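Local coordinates for protein ethanolamine kinase Pv091845 (Plasmodium vivax, PDB 2QG7) that probably phosphorylates ethanolamine, the first step in making phosphatidylethanolamine from it, at residues D[362-367]-D[388-393]. Sequence-based numbering, arbitrary orientation.
Sequences YDIANH and YHFIMH
Phe390 reaches from one helix toward Ile364 and His367, two residues one turn apart on the other, and makes every close contact of this pair. With CG anti to the backbone N (chi1 -178°), its ring extends toward helix 360-369. Both partners come obliquely from the same side of the ring plane: Ile364 CG2 lies 3.9 Å from Phe390 CE2, whereas His367 CD2 is 3.8 Å from Phe390 CE1 and 4.0 Å from Phe390 CZ. The two rings are tilted by 37° with centroids 5.5 Å apart, so this is an oblique aromatic contact. The CD2–NE2 side of the imidazole approaches Phe390, CD2 being nearest, while His367 ND1 hydrogen-bonds to Leu297 O, which would restrain the turn of the imidazole. Phe390 also packs on Ala203 of helix 196-210 and pairs edge-to-face with Phe368. Ile391, next along, is peripheral: Ile391 CG1 comes no nearer than 4.7 Å, to Ile364 CG2, and the side chain packs on Ile403 of helix 400-410. No hydrogen bond crosses, and backbones stay well apart, 8.8 Å between Ile364 CA and Ile391 CA. Such side-chain-mediated helix packing belongs to the hydrophobic core of the helical C-terminal lobe in this protein-kinase-like fold.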
ATOM      1  N   TYR D 362      -7.039  17.932 -16.116  1.00 42.32           N
ATOM      2  CA  TYR D 362      -6.605  17.586 -14.763  1.00 42.82           C
ATOM      3  C   TYR D 362      -7.748  17.182 -13.782  1.00 42.74           C
ATOM      4  O   TYR D 362      -7.642  16.160 -13.092  1.00 41.69           O
ATOM      5  CB  TYR D 362      -5.789  18.700 -14.161  1.00 42.86           C
ATOM      6  CG  TYR D 362      -5.344  18.358 -12.786  1.00 45.68           C
ATOM      7  CD1 TYR D 362      -4.190  17.577 -12.571  1.00 45.44           C
ATOM      8  CD2 TYR D 362      -6.081  18.789 -11.676  1.00 48.43           C
ATOM      9  CE1 TYR D 362      -3.768  17.257 -11.277  1.00 44.92           C
ATOM     10  CE2 TYR D 362      -5.685  18.445 -10.367  1.00 47.69           C
ATOM     11  CZ  TYR D 362      -4.520  17.691 -10.182  1.00 46.76           C
ATOM     12  OH  TYR D 362      -4.150  17.377  -8.891  1.00 46.27           O
ATOM     13  N   ASP D 363      -8.816  17.985 -13.734  1.00 41.70           N
ATOM     14  CA  ASP D 363      -9.922  17.748 -12.829  1.00 40.96           C
ATOM     15  C   ASP D 363     -10.685  16.469 -13.119  1.00 40.56           C
ATOM     16  O   ASP D 363     -11.176  15.824 -12.203  1.00 42.25           O
ATOM     17  CB  ASP D 363     -10.868  18.944 -12.849  1.00 42.02           C
ATOM     18  CG  ASP D 363     -11.457  19.276 -11.475  1.00 42.14           C
ATOM     19  OD1 ASP D 363     -10.937  18.779 -10.428  1.00 44.24           O
ATOM     20  OD2 ASP D 363     -12.438  20.056 -11.469  1.00 41.38           O
ATOM     21  N   ILE D 364     -10.775  16.094 -14.375  1.00 40.76           N
ATOM     22  CA  ILE D 364     -11.453  14.883 -14.785  1.00 40.96           C
ATOM     23  C   ILE D 364     -10.607  13.617 -14.520  1.00 40.95           C
ATOM     24  O   ILE D 364     -11.126  12.631 -13.992  1.00 41.38           O
ATOM     25  CB  ILE D 364     -11.891  14.949 -16.301  1.00 41.99           C
ATOM     26  CG1 ILE D 364     -12.701  16.240 -16.552  1.00 43.30           C
ATOM     27  CG2 ILE D 364     -12.674  13.652 -16.739  1.00 38.74           C
ATOM     28  CD1 ILE D 364     -12.908  16.595 -18.046  1.00 45.25           C
ATOM     29  N   ALA D 365      -9.331  13.652 -14.888  1.00 40.80           N
ATOM     30  CA  ALA D 365      -8.408  12.542 -14.660  1.00 40.73           C
ATOM     31  C   ALA D 365      -8.122  12.326 -13.162  1.00 40.52           C
ATOM     32  O   ALA D 365      -7.996  11.185 -12.711  1.00 40.94           O
ATOM     33  CB  ALA D 365      -7.105  12.752 -15.452  1.00 40.88           C
ATOM     34  N   ASN D 366      -8.008  13.421 -12.402  1.00 40.18           N
ATOM     35  CA  ASN D 366      -7.901  13.359 -10.957  1.00 39.20           C
ATOM     36  C   ASN D 366      -9.138  12.705 -10.357  1.00 39.79           C
ATOM     37  O   ASN D 366      -9.003  11.869  -9.483  1.00 41.89           O
ATOM     38  CB  ASN D 366      -7.646  14.733 -10.390  1.00 39.21           C
ATOM     39  CG  ASN D 366      -7.449  14.735  -8.863  1.00 40.58           C
ATOM     40  OD1 ASN D 366      -6.427  14.244  -8.354  1.00 42.90           O
ATOM     41  ND2 ASN D 366      -8.423  15.284  -8.138  1.00 35.75           N
ATOM     42  N   HIS D 367     -10.325  12.996 -10.874  1.00 39.49           N
ATOM     43  CA  HIS D 367     -11.540  12.389 -10.420  1.00 39.40           C
ATOM     44  C   HIS D 367     -11.576  10.901 -10.753  1.00 39.68           C
ATOM     45  O   HIS D 367     -12.074  10.075  -9.985  1.00 39.92           O
ATOM     46  CB  HIS D 367     -12.757  13.102 -11.034  1.00 39.93           C
ATOM     47  CG  HIS D 367     -14.069  12.470 -10.659  1.00 38.35           C
ATOM     48  ND1 HIS D 367     -14.486  12.345  -9.354  1.00 37.54           N
ATOM     49  CD2 HIS D 367     -15.037  11.902 -11.415  1.00 38.55           C
ATOM     50  CE1 HIS D 367     -15.656  11.734  -9.314  1.00 39.32           C
ATOM     51  NE2 HIS D 367     -16.013  11.444 -10.550  1.00 40.97           N
ATOM     52  N   TYR D 388     -15.829   7.322 -21.504  1.00 54.11           N
ATOM     53  CA  TYR D 388     -16.751   7.787 -22.523  1.00 52.98           C
ATOM     54  C   TYR D 388     -18.125   8.205 -21.933  1.00 51.73           C
ATOM     55  O   TYR D 388     -18.626   9.314 -22.206  1.00 51.75           O
ATOM     56  CB  TYR D 388     -16.911   6.671 -23.566  1.00 53.81           C
ATOM     57  CG  TYR D 388     -17.639   7.070 -24.816  1.00 55.52           C
ATOM     58  CD1 TYR D 388     -16.951   7.630 -25.892  1.00 56.39           C
ATOM     59  CD2 TYR D 388     -19.033   6.885 -24.918  1.00 59.40           C
ATOM     60  CE1 TYR D 388     -17.615   7.993 -27.046  1.00 58.34           C
ATOM     61  CE2 TYR D 388     -19.716   7.267 -26.074  1.00 61.12           C
ATOM     62  CZ  TYR D 388     -18.993   7.812 -27.134  1.00 59.84           C
ATOM     63  OH  TYR D 388     -19.666   8.174 -28.280  1.00 62.40           O
ATOM     64  N   HIS D 389     -18.724   7.314 -21.144  1.00 50.14           N
ATOM     65  CA  HIS D 389     -19.991   7.589 -20.526  1.00 49.64           C
ATOM     66  C   HIS D 389     -19.986   8.873 -19.687  1.00 49.32           C
ATOM     67  O   HIS D 389     -20.962   9.583 -19.671  1.00 50.62           O
ATOM     68  CB  HIS D 389     -20.487   6.379 -19.717  1.00 49.51           C
ATOM     69  CG  HIS D 389     -21.904   6.520 -19.226  1.00 51.33           C
ATOM     70  ND1 HIS D 389     -22.215   6.926 -17.946  1.00 53.24           N
ATOM     71  CD2 HIS D 389     -23.094   6.357 -19.862  1.00 52.90           C
ATOM     72  CE1 HIS D 389     -23.531   6.981 -17.804  1.00 52.10           C
ATOM     73  NE2 HIS D 389     -24.089   6.633 -18.948  1.00 51.11           N
ATOM     74  N   PHE D 390     -18.893   9.173 -18.994  1.00 48.80           N
ATOM     75  CA  PHE D 390     -18.798  10.374 -18.147  1.00 47.49           C
ATOM     76  C   PHE D 390     -18.698  11.642 -18.994  1.00 47.90           C
ATOM     77  O   PHE D 390     -19.343  12.673 -18.728  1.00 46.94           O
ATOM     78  CB  PHE D 390     -17.561  10.266 -17.232  1.00 45.71           C
ATOM     79  CG  PHE D 390     -17.383  11.431 -16.258  1.00 42.25           C
ATOM     80  CD1 PHE D 390     -17.888  11.360 -14.955  1.00 37.39           C
ATOM     81  CD2 PHE D 390     -16.658  12.572 -16.620  1.00 37.39           C
ATOM     82  CE1 PHE D 390     -17.683  12.399 -14.056  1.00 34.16           C
ATOM     83  CE2 PHE D 390     -16.474  13.630 -15.712  1.00 34.95           C
ATOM     84  CZ  PHE D 390     -16.979  13.548 -14.440  1.00 33.09           C
ATOM     85  N   ILE D 391     -17.838  11.544 -19.998  1.00 48.82           N
ATOM     86  CA  ILE D 391     -17.473  12.671 -20.840  1.00 49.40           C
ATOM     87  C   ILE D 391     -18.642  13.061 -21.754  1.00 49.52           C
ATOM     88  O   ILE D 391     -18.816  14.229 -22.072  1.00 49.90           O
ATOM     89  CB  ILE D 391     -16.168  12.383 -21.606  1.00 48.99           C
ATOM     90  CG1 ILE D 391     -14.997  12.411 -20.594  1.00 50.69           C
ATOM     91  CG2 ILE D 391     -15.954  13.400 -22.736  1.00 49.66           C
ATOM     92  CD1 ILE D 391     -13.659  11.962 -21.101  1.00 47.32           C
ATOM     93  N   MET D 392     -19.437  12.079 -22.158  1.00 50.08           N
ATOM     94  CA  MET D 392     -20.653  12.345 -22.901  1.00 50.48           C
ATOM     95  C   MET D 392     -21.580  13.284 -22.105  1.00 49.46           C
ATOM     96  O   MET D 392     -22.084  14.281 -22.656  1.00 49.38           O
ATOM     97  CB  MET D 392     -21.377  11.033 -23.243  1.00 51.31           C
ATOM     98  CG  MET D 392     -22.792  11.237 -23.832  1.00 54.71           C
ATOM     99  SD  MET D 392     -23.707   9.687 -23.770  1.00 60.86           S
ATOM    100  CE  MET D 392     -23.138   8.984 -25.354  1.00 65.10           C
ATOM    101  N   HIS D 393     -21.805  12.964 -20.828  1.00 47.32           N
ATOM    102  CA  HIS D 393     -22.658  13.791 -19.984  1.00 45.88           C
ATOM    103  C   HIS D 393     -21.944  15.017 -19.443  1.00 44.76           C
ATOM    104  O   HIS D 393     -22.568  15.936 -18.919  1.00 44.03           O
ATOM    105  CB  HIS D 393     -23.299  12.986 -18.864  1.00 46.35           C
ATOM    106  CG  HIS D 393     -24.202  11.900 -19.343  1.00 48.33           C
ATOM    107  ND1 HIS D 393     -25.461  12.152 -19.852  1.00 49.67           N
ATOM    108  CD2 HIS D 393     -24.036  10.555 -19.391  1.00 49.74           C
ATOM    109  CE1 HIS D 393     -26.036  11.004 -20.175  1.00 51.84           C
ATOM    110  NE2 HIS D 393     -25.193  10.020 -19.907  1.00 51.98           N
TER